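Local coordinates for glycoside hydrolase family protein (Novosphingobium sp. PP1Y, PDB 6Q2F) that probably hydrolyses alpha-L-rhamnosides, releasing terminal rhamnose, and binds a sodium ion, at residues Ala995-Arg1000 / Ser1026-Tyr1031; Ser546-Tyr551 / Ile825-Asn830; Gln638-Ala643 / Gly671-Val676; Val211-Val216 / Ile413-Lys418; Pro879-Thr884 / Ile917-Arg922. All blocks are in the same frame, centred on the assembly; numbering follows the deposited sequence.

Contact 1 of 5, residues Ala995-Arg1000 / Ser1026-Tyr1031; sequences AFQADR and SGIATY
A995 and T1030 exchange two backbone hydrogen bonds, the shorter running from T1030 N to A995 O at 2.7 Å and almost perfectly straight. F996 and A1029 follow as the non-hydrogen-bonded pair, and Q997 N then gives a further bond to I1028 O. Beyond it the strand pairing stops, and a side chain takes over the role of the backbone: with CG of Q997 anti to its own N (chi1 -170°) and the chain extended, the amide reaches the partner strand, where OE1 accepts from I1028 N at 3.0 Å. G1027 CA comes within 3.5 Å of Q997 OE1. Farther along, R1000 NH1 makes a weak, long bond to S1026 O, which lies at the edge of the guanidinium, in its plane, while CD of Q997 sits above one face of the same group. One water joins I1028 O and T1030 OG1; another links R1000 O with S1026 N. On the face opposite A995 and T1030, CD1 and CE1 of F996 meet A1029 CB at 3.9 Å, and F1025 adds an edge-to-face ring contact. Such antiparallel pairing, with 1028-1037 between 992-996 and 1086-1095, is consistent with the beta-sandwich of a galactose-binding-like domain.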
# COMPACT_ATOMS: atom_id res chain seq x y z
N ALA A 995 -35.69 26.42 -7.18
CA ALA A 995 -34.86 27.34 -7.95
C ALA A 995 -33.55 26.64 -8.27
O ALA A 995 -32.97 25.98 -7.41
CB ALA A 995 -34.59 28.65 -7.19
N PHE A 996 -33.09 26.78 -9.51
CA PHE A 996 -31.93 26.05 -9.99
C PHE A 996 -30.73 26.97 -10.13
O PHE A 996 -30.83 28.08 -10.64
CB PHE A 996 -32.23 25.37 -11.31
CG PHE A 996 -33.21 24.25 -11.20
CD1 PHE A 996 -32.78 22.98 -10.83
CD2 PHE A 996 -34.55 24.45 -11.47
CE1 PHE A 996 -33.68 21.93 -10.73
CE2 PHE A 996 -35.47 23.39 -11.37
CZ PHE A 996 -35.02 22.14 -11.00
N GLN A 997 -29.59 26.49 -9.65
CA GLN A 997 -28.31 27.14 -9.88
C GLN A 997 -28.16 27.57 -11.33
O GLN A 997 -28.40 26.79 -12.26
CB GLN A 997 -27.18 26.19 -9.51
CG GLN A 997 -25.85 26.85 -9.50
CD GLN A 997 -24.78 25.97 -8.82
OE1 GLN A 997 -24.97 24.77 -8.62
NE2 GLN A 997 -23.67 26.58 -8.46
N ALA A 998 -27.73 28.82 -11.52
CA ALA A 998 -27.69 29.42 -12.84
C ALA A 998 -26.56 28.81 -13.68
O ALA A 998 -25.60 28.23 -13.15
CB ALA A 998 -27.51 30.94 -12.74
N ASP A 999 -26.72 28.91 -15.00
CA ASP A 999 -25.71 28.45 -15.96
C ASP A 999 -25.45 26.95 -15.81
O ASP A 999 -24.32 26.48 -15.92
CB ASP A 999 -24.43 29.26 -15.83
CG ASP A 999 -24.67 30.73 -16.11
OD1 ASP A 999 -25.31 31.03 -17.14
OD2 ASP A 999 -24.27 31.59 -15.28
N ARG A 1000 -26.52 26.21 -15.56
CA ARG A 1000 -26.44 24.76 -15.43
C ARG A 1000 -27.44 24.07 -16.34
O ARG A 1000 -27.72 22.88 -16.15
CB ARG A 1000 -26.65 24.34 -13.97
CG ARG A 1000 -25.48 24.71 -13.07
CD ARG A 1000 -24.20 24.06 -13.55
NE ARG A 1000 -23.03 24.68 -12.93
CZ ARG A 1000 -22.50 24.28 -11.77
NH1 ARG A 1000 -23.03 23.26 -11.13
NH2 ARG A 1000 -21.44 24.89 -11.28
N SER A 1026 -27.30 19.14 -12.97
CA SER A 1026 -26.25 18.88 -11.99
C SER A 1026 -25.93 20.20 -11.31
O SER A 1026 -25.63 21.19 -11.99
CB SER A 1026 -24.99 18.30 -12.65
OG SER A 1026 -25.19 16.95 -13.07
N GLY A 1027 -25.99 20.23 -10.00
CA GLY A 1027 -25.71 21.46 -9.28
C GLY A 1027 -26.53 21.52 -8.00
O GLY A 1027 -26.86 20.49 -7.42
N ILE A 1028 -26.87 22.74 -7.60
CA ILE A 1028 -27.63 22.97 -6.37
C ILE A 1028 -29.03 23.43 -6.75
O ILE A 1028 -29.20 24.49 -7.37
CB ILE A 1028 -26.94 23.99 -5.46
CG1 ILE A 1028 -25.51 23.53 -5.12
CG2 ILE A 1028 -27.73 24.16 -4.18
CD1 ILE A 1028 -24.76 24.50 -4.22
N ALA A 1029 -30.03 22.63 -6.40
CA ALA A 1029 -31.43 23.01 -6.54
C ALA A 1029 -31.95 23.43 -5.17
O ALA A 1029 -31.79 22.70 -4.19
CB ALA A 1029 -32.26 21.87 -7.11
N THR A 1030 -32.58 24.61 -5.11
CA THR A 1030 -33.05 25.18 -3.84
C THR A 1030 -34.56 25.01 -3.74
O THR A 1030 -35.32 25.63 -4.50
CB THR A 1030 -32.65 26.65 -3.74
OG1 THR A 1030 -31.22 26.75 -3.72
CG2 THR A 1030 -33.21 27.27 -2.46
N TYR A 1031 -35.00 24.16 -2.81
CA TYR A 1031 -36.41 23.92 -2.59
C TYR A 1031 -36.94 24.83 -1.49
O TYR A 1031 -36.28 25.03 -0.47
CB TYR A 1031 -36.66 22.46 -2.22
CG TYR A 1031 -36.46 21.45 -3.32
CD1 TYR A 1031 -35.17 21.10 -3.75
CD2 TYR A 1031 -37.54 20.77 -3.87
CE1 TYR A 1031 -34.98 20.14 -4.75
CE2 TYR A 1031 -37.35 19.80 -4.85
CZ TYR A 1031 -36.07 19.50 -5.29
OH TYR A 1031 -35.88 18.54 -6.25
O HOH W 1 -30.09 26.84 -6.00
O HOH W 2 -26.15 21.26 -14.69

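Contact 2 of 5, residues Ser546-Tyr551 / Ile825-Asn830; sequences SDRFLY and IATPSN
R548 and Y551, one turn apart on helix 543-575, receive the loop 825-830 in a buried helix-to-loop contact whose cross-contact interactions are mostly van der Waals. P828 lies over the Y551 ring, with CB 3.6 Å from the centroid and only 6° off the normal, a clear CH-pi contact; CG sits nearer the hydroxyl end, 3.4 Å from Y551 CZ. The ring is turned to this position by a chi1 of 170°, with CG trans to the backbone N of Y551. R548 is extended and crosses the loop, at about a right angle to T827: its CG packs on P828 O at 3.2 Å, and its guanidinium passes beneath T827 O, which stands 3.0 Å above one face, where no N-H is aimed at it. The charge is met within the helix by a salt bridge to E544. N830 brings OD1 to within 3.3 Å of R548 CB, while its ND2 bonds Q545 O. D552 receives the loop's far end, its carboxylate bonded by S829 OG and N830 N. The loop keeps its own shape through T827 OG1, which accepts from S829 N at 3.0 Å and so closes an ST turn, with S829 OG capping T831 N just before helix 831-834.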
# COMPACT_ATOMS: atom_id res chain seq x y z
N SER A 546 23.09 -22.42 0.34
CA SER A 546 22.99 -21.38 -0.67
C SER A 546 21.65 -20.67 -0.58
O SER A 546 21.58 -19.44 -0.73
CB SER A 546 23.20 -21.96 -2.07
OG SER A 546 24.59 -22.02 -2.37
N ASP A 547 20.58 -21.41 -0.27
CA ASP A 547 19.28 -20.78 -0.10
C ASP A 547 19.28 -19.85 1.11
O ASP A 547 18.66 -18.77 1.07
CB ASP A 547 18.19 -21.84 0.05
CG ASP A 547 17.84 -22.50 -1.27
OD1 ASP A 547 18.23 -21.95 -2.33
OD2 ASP A 547 17.17 -23.55 -1.25
N ARG A 548 19.98 -20.22 2.19
CA ARG A 548 20.05 -19.33 3.34
C ARG A 548 20.95 -18.14 3.05
O ARG A 548 20.65 -17.02 3.48
CB ARG A 548 20.52 -20.08 4.58
CG ARG A 548 19.47 -21.03 5.11
CD ARG A 548 20.00 -21.86 6.24
NE ARG A 548 18.98 -22.80 6.68
CZ ARG A 548 19.08 -23.58 7.74
NH1 ARG A 548 20.16 -23.56 8.52
NH2 ARG A 548 18.08 -24.38 8.04
N PHE A 549 22.04 -18.35 2.31
CA PHE A 549 22.83 -17.19 1.94
C PHE A 549 22.00 -16.21 1.11
O PHE A 549 22.06 -15.00 1.34
CB PHE A 549 24.07 -17.56 1.14
CG PHE A 549 24.62 -16.40 0.37
CD1 PHE A 549 25.21 -15.34 1.04
CD2 PHE A 549 24.49 -16.33 -1.00
CE1 PHE A 549 25.71 -14.25 0.35
CE2 PHE A 549 24.98 -15.23 -1.70
CZ PHE A 549 25.59 -14.19 -1.02
N LEU A 550 21.25 -16.72 0.14
CA LEU A 550 20.46 -15.83 -0.70
C LEU A 550 19.40 -15.11 0.13
O LEU A 550 19.20 -13.90 -0.04
CB LEU A 550 19.85 -16.62 -1.86
CG LEU A 550 20.96 -17.22 -2.74
CD1 LEU A 550 20.45 -18.32 -3.68
CD2 LEU A 550 21.69 -16.13 -3.53
N TYR A 551 18.74 -15.82 1.06
CA TYR A 551 17.87 -15.16 2.03
C TYR A 551 18.59 -14.02 2.75
O TYR A 551 18.07 -12.91 2.86
CB TYR A 551 17.35 -16.18 3.06
CG TYR A 551 16.63 -15.53 4.24
CD1 TYR A 551 17.33 -15.13 5.38
CD2 TYR A 551 15.26 -15.30 4.21
CE1 TYR A 551 16.68 -14.52 6.45
CE2 TYR A 551 14.60 -14.70 5.29
CZ TYR A 551 15.32 -14.31 6.40
OH TYR A 551 14.69 -13.71 7.48
N ILE A 825 10.25 -24.02 13.00
CA ILE A 825 10.81 -25.28 12.52
C ILE A 825 12.22 -25.12 11.97
O ILE A 825 12.92 -26.13 11.83
CB ILE A 825 9.91 -25.93 11.45
CG1 ILE A 825 9.86 -25.08 10.20
CG2 ILE A 825 8.50 -26.14 11.99
CD1 ILE A 825 8.98 -25.65 9.12
N ALA A 826 12.66 -23.91 11.66
CA ALA A 826 14.00 -23.73 11.10
C ALA A 826 14.40 -22.27 11.19
O ALA A 826 13.55 -21.39 11.31
CB ALA A 826 14.06 -24.20 9.64
N THR A 827 15.84 -22.00 11.12
CA THR A 827 16.14 -20.62 10.78
C THR A 827 16.28 -20.48 9.27
O THR A 827 16.71 -21.42 8.59
CB THR A 827 17.44 -20.15 11.43
OG1 THR A 827 17.79 -18.86 10.90
CG2 THR A 827 18.62 -21.12 11.14
N PRO A 828 15.90 -19.32 8.72
CA PRO A 828 16.14 -19.05 7.29
C PRO A 828 17.52 -18.51 6.98
O PRO A 828 17.84 -18.33 5.80
CB PRO A 828 15.08 -17.99 6.97
CG PRO A 828 15.02 -17.19 8.23
CD PRO A 828 15.13 -18.23 9.36
N SER A 829 18.33 -18.22 8.00
CA SER A 829 19.58 -17.49 7.85
C SER A 829 20.78 -18.39 8.14
O SER A 829 20.67 -19.39 8.85
CB SER A 829 19.60 -16.28 8.79
OG SER A 829 20.85 -15.62 8.78
N ASN A 830 21.93 -18.04 7.55
CA ASN A 830 23.22 -18.67 7.83
C ASN A 830 23.95 -18.03 8.99
O ASN A 830 25.03 -18.51 9.38
CB ASN A 830 24.14 -18.60 6.61
CG ASN A 830 23.88 -19.70 5.61
OD1 ASN A 830 23.40 -20.77 5.97
ND2 ASN A 830 24.22 -19.44 4.34

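Contact 3 of 5, residues Gln638-Ala643 / Gly671-Val676; sequences QNLVAA and GVNRPV
V641 O is held by two backbone donors at once, N673 N at 3.0 Å and R674 N at 2.9 Å; the first lies in the carbonyl plane and the second is tilted well away from it. N673 completes the junction with its side chain. A chi1 of 56° tucks its CG between the backbone N and the carbonyl carbon, folding the amide across to the chain ahead of the strand: OD1 accepts from V641 N at 2.8 Å, and ND2 gives a nearly straight bond, in the amide plane, to N639 O. That ND2 also serves L725 O, tying in the C-terminal end of helix 712-726. Past this junction the chains run as parallel neighbours, with V676 N bonding A643 O at 2.7 Å. They form a beta-alpha-beta crossover of the eight-stranded parallel (beta/alpha)8 barrel, helix 657-670 returning between them and ending in a Schellman motif at G671. Toward that helix, A643 CB packs on V672 CG2 at 3.6 Å. V641, which lies against A633 of helix 620-636, rests its CB 3.3 Å from G671 O. On the face of A642 and R674, the guanidinium of R674 is overlaid by L640, whose CD1 stands 3.7 Å above its plane, and its nitrogens reach S52 O and Y581 OH.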
# COMPACT_ATOMS: atom_id res chain seq x y z
N GLN A 638 4.58 7.73 16.13
CA GLN A 638 4.18 8.79 15.24
C GLN A 638 2.74 9.20 15.53
O GLN A 638 2.41 10.34 15.45
CB GLN A 638 4.36 8.41 13.79
CG GLN A 638 5.78 8.20 13.37
CD GLN A 638 6.19 6.76 13.44
OE1 GLN A 638 5.64 5.98 14.18
NE2 GLN A 638 7.14 6.40 12.64
N ASN A 639 1.91 8.21 15.84
CA ASN A 639 0.49 8.38 16.14
C ASN A 639 -0.38 8.69 14.92
O ASN A 639 -1.41 8.13 14.75
CB ASN A 639 0.21 9.29 17.31
CG ASN A 639 -1.21 9.16 17.82
OD1 ASN A 639 -1.70 8.10 18.02
ND2 ASN A 639 -1.85 10.26 18.01
N LEU A 640 0.07 9.61 14.09
CA LEU A 640 -0.64 9.93 12.88
C LEU A 640 -0.51 8.80 11.86
O LEU A 640 0.52 8.22 11.71
CB LEU A 640 -0.13 11.24 12.32
CG LEU A 640 -0.38 12.49 13.14
CD1 LEU A 640 0.45 13.65 12.69
CD2 LEU A 640 -1.83 12.88 13.16
N VAL A 641 -1.58 8.49 11.18
CA VAL A 641 -1.61 7.44 10.17
C VAL A 641 -2.33 8.03 8.96
O VAL A 641 -3.54 8.27 9.02
CB VAL A 641 -2.35 6.18 10.64
CG1 VAL A 641 -2.34 5.13 9.55
CG2 VAL A 641 -1.74 5.63 11.93
N ALA A 642 -1.60 8.22 7.88
CA ALA A 642 -2.21 8.81 6.70
C ALA A 642 -2.60 7.72 5.72
O ALA A 642 -2.06 6.61 5.72
CB ALA A 642 -1.28 9.82 6.03
N ALA A 643 -3.56 8.05 4.86
CA ALA A 643 -3.86 7.18 3.74
C ALA A 643 -4.25 7.99 2.52
O ALA A 643 -5.04 8.94 2.62
CB ALA A 643 -4.95 6.17 4.09
N GLY A 671 -7.32 2.03 11.27
CA GLY A 671 -6.26 2.76 11.96
C GLY A 671 -5.87 4.07 11.31
O GLY A 671 -5.03 4.79 11.86
N VAL A 672 -6.41 4.41 10.15
CA VAL A 672 -6.14 5.71 9.55
C VAL A 672 -6.78 6.80 10.39
O VAL A 672 -7.93 6.67 10.84
CB VAL A 672 -6.65 5.74 8.10
CG1 VAL A 672 -6.49 7.15 7.51
CG2 VAL A 672 -5.91 4.68 7.28
N ASN A 673 -6.04 7.89 10.61
CA ASN A 673 -6.63 9.07 11.25
C ASN A 673 -6.18 10.37 10.58
O ASN A 673 -6.35 11.43 11.18
CB ASN A 673 -6.29 9.08 12.76
CG ASN A 673 -4.80 9.02 13.02
OD1 ASN A 673 -3.99 9.45 12.21
ND2 ASN A 673 -4.43 8.49 14.18
N ARG A 674 -5.59 10.31 9.40
CA ARG A 674 -5.36 11.51 8.58
C ARG A 674 -5.59 11.13 7.13
O ARG A 674 -4.65 10.77 6.41
CB ARG A 674 -3.95 12.08 8.77
CG ARG A 674 -3.65 13.21 7.79
CD ARG A 674 -2.47 14.04 8.20
NE ARG A 674 -2.73 14.80 9.42
CZ ARG A 674 -1.83 15.57 10.02
NH1 ARG A 674 -0.60 15.69 9.51
NH2 ARG A 674 -2.15 16.23 11.12
N PRO A 675 -6.84 11.15 6.67
CA PRO A 675 -7.08 10.86 5.26
C PRO A 675 -6.42 11.92 4.39
O PRO A 675 -6.38 13.11 4.73
CB PRO A 675 -8.61 10.89 5.16
CG PRO A 675 -9.08 10.51 6.59
CD PRO A 675 -8.09 11.27 7.44
N VAL A 676 -5.84 11.47 3.28
CA VAL A 676 -5.32 12.36 2.26
C VAL A 676 -6.09 12.00 1.00
O VAL A 676 -5.85 10.95 0.38
CB VAL A 676 -3.80 12.22 2.07
CG1 VAL A 676 -3.28 13.29 1.09
CG2 VAL A 676 -3.09 12.34 3.44

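Contact 4 of 5, residues Val211-Val216 / Ile413-Lys418; sequences VLAFPV and IDLTDK
A213 and I413 form an antiparallel hydrogen-bonded pair, with I413 N to A213 O at 2.6 Å and the return bond from A213 N to I413 O, after which L212 and D414 form the non-hydrogen-bonded pair. The short strand then turns off, but the contact continues: L415 N still bonds V211 O at 2.8 Å, from a position tilted 34° out of the carbonyl plane, as the chain begins to curl. A side chain takes the next place in the ladder. T416 OG1, which a chi1 of -58° keeps on the side of the residue's amide nitrogen, accepts from V211 N at 3.2 Å in a fairly straight bond. Within the turn, D414 OD1 accepts from T416 N on its anti side, tilted out of the carboxylate plane; its approach to the T416 hydroxyl is so short as to be doubtful in detail. The other oxygen of D414 pairs with R529 in a salt bridge, so both carboxylate oxygens have partners. L415 packs on the face of A213, its CD1 3.6 Å from A213 CB, and its CB meets V211 CG1; W427 lies against the same leucine. On the other face, L212 CD2 approaches D414 CA at 4.0 Å. Strand 413-414 is thus an edge strand of a four-stranded antiparallel sheet, ending in an Asx turn at D414 that leads into a 3-10 segment.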
# COMPACT_ATOMS: atom_id res chain seq x y z
N VAL A 211 36.53 -10.37 -8.55
CA VAL A 211 36.87 -11.57 -9.29
C VAL A 211 37.02 -12.71 -8.30
O VAL A 211 37.77 -12.59 -7.32
CB VAL A 211 38.16 -11.39 -10.10
CG1 VAL A 211 38.40 -12.57 -11.02
CG2 VAL A 211 38.07 -10.12 -10.91
N LEU A 212 36.29 -13.79 -8.53
CA LEU A 212 36.35 -14.96 -7.69
C LEU A 212 36.74 -16.15 -8.54
O LEU A 212 36.36 -16.25 -9.71
CB LEU A 212 35.01 -15.23 -7.00
CG LEU A 212 34.45 -14.08 -6.17
CD1 LEU A 212 33.04 -14.42 -5.75
CD2 LEU A 212 35.35 -13.79 -4.95
N ALA A 213 37.52 -17.04 -7.95
CA ALA A 213 37.86 -18.30 -8.58
C ALA A 213 37.58 -19.42 -7.60
O ALA A 213 37.72 -19.25 -6.38
CB ALA A 213 39.32 -18.35 -9.04
N PHE A 214 37.17 -20.56 -8.13
CA PHE A 214 36.85 -21.70 -7.28
C PHE A 214 36.94 -22.96 -8.12
O PHE A 214 36.66 -22.91 -9.33
CB PHE A 214 35.45 -21.55 -6.66
CG PHE A 214 34.37 -21.18 -7.64
CD1 PHE A 214 33.67 -22.16 -8.31
CD2 PHE A 214 34.07 -19.85 -7.89
CE1 PHE A 214 32.66 -21.83 -9.22
CE2 PHE A 214 33.07 -19.52 -8.80
CZ PHE A 214 32.37 -20.51 -9.46
N PRO A 215 37.34 -24.08 -7.53
CA PRO A 215 37.42 -25.33 -8.29
C PRO A 215 36.03 -25.85 -8.60
O PRO A 215 35.07 -25.62 -7.87
CB PRO A 215 38.17 -26.27 -7.35
CG PRO A 215 38.78 -25.38 -6.29
CD PRO A 215 37.85 -24.22 -6.17
N VAL A 216 35.95 -26.58 -9.71
CA VAL A 216 34.67 -27.07 -10.20
C VAL A 216 34.97 -28.38 -10.91
O VAL A 216 36.09 -28.55 -11.44
CB VAL A 216 34.00 -26.01 -11.11
CG1 VAL A 216 33.66 -24.75 -10.35
CG2 VAL A 216 34.85 -25.72 -12.34
N ILE A 413 38.39 -18.32 -4.00
CA ILE A 413 39.52 -17.41 -3.88
C ILE A 413 39.14 -16.05 -4.44
O ILE A 413 38.52 -15.96 -5.51
CB ILE A 413 40.76 -17.96 -4.61
CG1 ILE A 413 41.22 -19.28 -3.98
CG2 ILE A 413 41.90 -16.96 -4.56
CD1 ILE A 413 42.32 -19.96 -4.78
N ASP A 414 39.52 -15.00 -3.73
CA ASP A 414 39.27 -13.63 -4.16
C ASP A 414 40.47 -13.15 -4.96
O ASP A 414 41.50 -12.80 -4.40
CB ASP A 414 39.03 -12.73 -2.95
CG ASP A 414 38.57 -11.35 -3.35
OD1 ASP A 414 38.66 -11.00 -4.55
OD2 ASP A 414 38.10 -10.61 -2.46
N LEU A 415 40.31 -13.09 -6.28
CA LEU A 415 41.34 -12.61 -7.19
C LEU A 415 41.17 -11.14 -7.57
O LEU A 415 41.74 -10.71 -8.57
CB LEU A 415 41.36 -13.46 -8.46
CG LEU A 415 41.61 -14.95 -8.31
CD1 LEU A 415 41.56 -15.64 -9.67
CD2 LEU A 415 42.97 -15.16 -7.65
N THR A 416 40.39 -10.37 -6.81
CA THR A 416 40.11 -8.99 -7.20
C THR A 416 41.40 -8.20 -7.40
O THR A 416 41.54 -7.47 -8.39
CB THR A 416 39.22 -8.33 -6.15
OG1 THR A 416 38.01 -9.09 -6.01
CG2 THR A 416 38.85 -6.91 -6.58
N ASP A 417 42.34 -8.33 -6.47
CA ASP A 417 43.71 -7.83 -6.57
C ASP A 417 44.30 -7.94 -7.97
O ASP A 417 44.90 -6.99 -8.48
CB ASP A 417 44.63 -8.62 -5.63
CG ASP A 417 44.67 -8.05 -4.23
OD1 ASP A 417 43.97 -7.04 -3.97
OD2 ASP A 417 45.41 -8.61 -3.39
N LYS A 418 44.17 -9.11 -8.58
CA LYS A 418 44.98 -9.48 -9.73
C LYS A 418 44.43 -9.00 -11.06
O LYS A 418 45.12 -9.12 -12.08
CB LYS A 418 45.15 -11.00 -9.76
CG LYS A 418 45.23 -11.62 -8.36
CD LYS A 418 46.53 -11.25 -7.66
CE LYS A 418 47.56 -12.36 -7.77
NZ LYS A 418 47.28 -13.46 -6.82

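Contact 5 of 5, residues Pro879-Thr884 / Ile917-Arg922; sequences PDFTFT and IEAHFR
R922 and D880 are brought together by first torsions that point each CG directly away from the backbone nitrogen (chi1 -173° for R922), and a bend at chi3 of R922 then lays the guanidinium flat against the carboxylate. The planes are only 6° apart, with D880 OD1 3.4 Å above the guanidinium plane. The resulting salt bridge, D880 OD1 to R922 NH2 at 3.7 Å, is long and rests on charge alone, since no N-H points at the oxygen. Directed bonds come from a bridging water and from outside the two segments: the water joins D880 OD1 to R922 NE, Y905 and H896 bond the carboxylate oxygens, and D733 and A878 O engage R922 NH1. Between the strands, R922 N bonds D880 O at 2.9 Å, and two hydrogen-bonded pairs follow, T882 with H920 and T884 with E918. F881 and F921 point the same way from the buried face, their rings oblique at 45° with F881 CD1 3.7 Å from F921 CE2; A919 CB meets F881 at the ring edge. On the opposite face, T882 and H920 lie side by side, T882 CG2 3.6 Å from H920 CB. A water lies in the plane of the H920 ring, 2.8 Å from H920 NE2, and also contacts T884 OG1; ND1 of H920 bonds E949. With 915-921 paired on its other side to 949-956, the short strand 881-884 adds to a curled antiparallel sheet, where F894 meets the F881 ring, and Y905 (edge-to-face) and F966 meet F921.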
# COMPACT_ATOMS: atom_id res chain seq x y z
N PRO A 879 -12.42 -10.00 26.68
CA PRO A 879 -12.56 -9.30 25.40
C PRO A 879 -12.65 -7.80 25.58
O PRO A 879 -13.28 -7.30 26.51
CB PRO A 879 -13.88 -9.85 24.83
CG PRO A 879 -14.18 -11.09 25.62
CD PRO A 879 -13.52 -10.95 26.95
N ASP A 880 -12.01 -7.06 24.67
CA ASP A 880 -12.10 -5.61 24.72
C ASP A 880 -13.45 -5.13 24.22
O ASP A 880 -14.11 -4.30 24.86
CB ASP A 880 -10.97 -4.99 23.90
CG ASP A 880 -10.76 -3.52 24.22
OD1 ASP A 880 -11.34 -3.06 25.22
OD2 ASP A 880 -10.01 -2.84 23.47
N PHE A 881 -13.88 -5.62 23.05
CA PHE A 881 -15.18 -5.25 22.50
C PHE A 881 -15.84 -6.49 21.93
O PHE A 881 -15.22 -7.24 21.16
CB PHE A 881 -15.08 -4.18 21.41
CG PHE A 881 -16.39 -3.94 20.68
CD1 PHE A 881 -17.43 -3.28 21.30
CD2 PHE A 881 -16.58 -4.42 19.40
CE1 PHE A 881 -18.64 -3.09 20.65
CE2 PHE A 881 -17.78 -4.23 18.74
CZ PHE A 881 -18.81 -3.56 19.36
N THR A 882 -17.09 -6.70 22.30
CA THR A 882 -17.90 -7.75 21.70
C THR A 882 -19.35 -7.32 21.79
O THR A 882 -19.68 -6.29 22.38
CB THR A 882 -17.68 -9.10 22.38
OG1 THR A 882 -18.26 -10.12 21.56
CG2 THR A 882 -18.36 -9.10 23.74
N PHE A 883 -20.23 -8.11 21.18
CA PHE A 883 -21.62 -7.68 21.06
C PHE A 883 -22.53 -8.87 20.80
O PHE A 883 -22.14 -9.85 20.16
CB PHE A 883 -21.79 -6.65 19.93
CG PHE A 883 -21.36 -7.15 18.59
CD1 PHE A 883 -22.24 -7.83 17.76
CD2 PHE A 883 -20.06 -6.93 18.15
CE1 PHE A 883 -21.84 -8.28 16.52
CE2 PHE A 883 -19.65 -7.39 16.89
CZ PHE A 883 -20.54 -8.06 16.08
N THR A 884 -23.76 -8.76 21.30
CA THR A 884 -24.82 -9.72 21.03
C THR A 884 -25.98 -9.01 20.35
O THR A 884 -26.07 -7.78 20.37
CB THR A 884 -25.32 -10.41 22.31
OG1 THR A 884 -25.96 -9.45 23.15
CG2 THR A 884 -24.14 -11.01 23.07
N ILE A 917 -27.95 -4.00 18.86
CA ILE A 917 -27.06 -4.90 19.57
C ILE A 917 -27.01 -4.52 21.04
O ILE A 917 -27.45 -3.44 21.46
CB ILE A 917 -25.64 -4.90 18.98
CG1 ILE A 917 -25.00 -3.52 19.15
CG2 ILE A 917 -25.66 -5.32 17.51
CD1 ILE A 917 -23.53 -3.45 18.67
N GLU A 918 -26.43 -5.41 21.84
CA GLU A 918 -25.93 -5.08 23.16
C GLU A 918 -24.42 -5.11 23.06
O GLU A 918 -23.83 -6.16 22.77
CB GLU A 918 -26.45 -6.05 24.23
CG GLU A 918 -27.94 -5.90 24.55
CD GLU A 918 -28.24 -5.88 26.04
OE1 GLU A 918 -27.86 -6.83 26.76
OE2 GLU A 918 -28.83 -4.88 26.50
N ALA A 919 -23.79 -3.96 23.27
CA ALA A 919 -22.36 -3.80 23.06
C ALA A 919 -21.65 -3.89 24.40
O ALA A 919 -22.06 -3.24 25.37
CB ALA A 919 -22.05 -2.46 22.39
N HIS A 920 -20.59 -4.72 24.46
CA HIS A 920 -19.83 -5.00 25.68
C HIS A 920 -18.45 -4.38 25.55
O HIS A 920 -17.70 -4.73 24.64
CB HIS A 920 -19.67 -6.50 25.92
CG HIS A 920 -20.97 -7.21 26.20
ND1 HIS A 920 -21.20 -7.92 27.36
CD2 HIS A 920 -22.10 -7.31 25.46
CE1 HIS A 920 -22.42 -8.41 27.33
NE2 HIS A 920 -22.99 -8.07 26.18
N PHE A 921 -18.11 -3.47 26.46
CA PHE A 921 -16.82 -2.80 26.45
C PHE A 921 -16.08 -3.16 27.73
O PHE A 921 -16.68 -3.20 28.82
CB PHE A 921 -16.97 -1.28 26.34
CG PHE A 921 -17.81 -0.84 25.18
CD1 PHE A 921 -19.19 -0.82 25.27
CD2 PHE A 921 -17.22 -0.45 23.98
CE1 PHE A 921 -19.96 -0.42 24.21
CE2 PHE A 921 -17.99 -0.05 22.91
CZ PHE A 921 -19.37 -0.04 23.02
N ARG A 922 -14.78 -3.45 27.59
CA ARG A 922 -13.94 -3.76 28.75
C ARG A 922 -13.54 -2.45 29.42
O ARG A 922 -12.40 -1.98 29.34
CB ARG A 922 -12.72 -4.57 28.32
CG ARG A 922 -11.86 -5.08 29.49
CD ARG A 922 -10.62 -5.81 28.95
NE ARG A 922 -9.76 -4.93 28.16
CZ ARG A 922 -8.97 -5.33 27.16
NH1 ARG A 922 -8.95 -6.61 26.79
NH2 ARG A 922 -8.22 -4.45 26.52
O HOH W 3 -16.01 -6.52 26.05
O HOH W 4 -10.14 -2.22 27.69
O HOH W 5 -25.60 -9.08 25.79

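Contact 3 lies deepest, about 13 Å from the chain's centre, with the side chain of A643 about 10 Å from the bound sodium, and is the one parallel pairing. Contacts 1, 4 and 5 join antiparallel strands of three separate sheets, all partly exposed. In contacts 1, 3 and 4 a side-chain amide or hydroxyl extends the backbone ladder, whereas contact 5 ends in stacked charges and waters. Contact 2, also buried, differs in kind: a helix meets a loop chiefly through ring and aliphatic packing. It approaches contact 4 to about 9 Å between nearest atoms, without touching, while contact 1 is on the opposite side of the chain's centre from both.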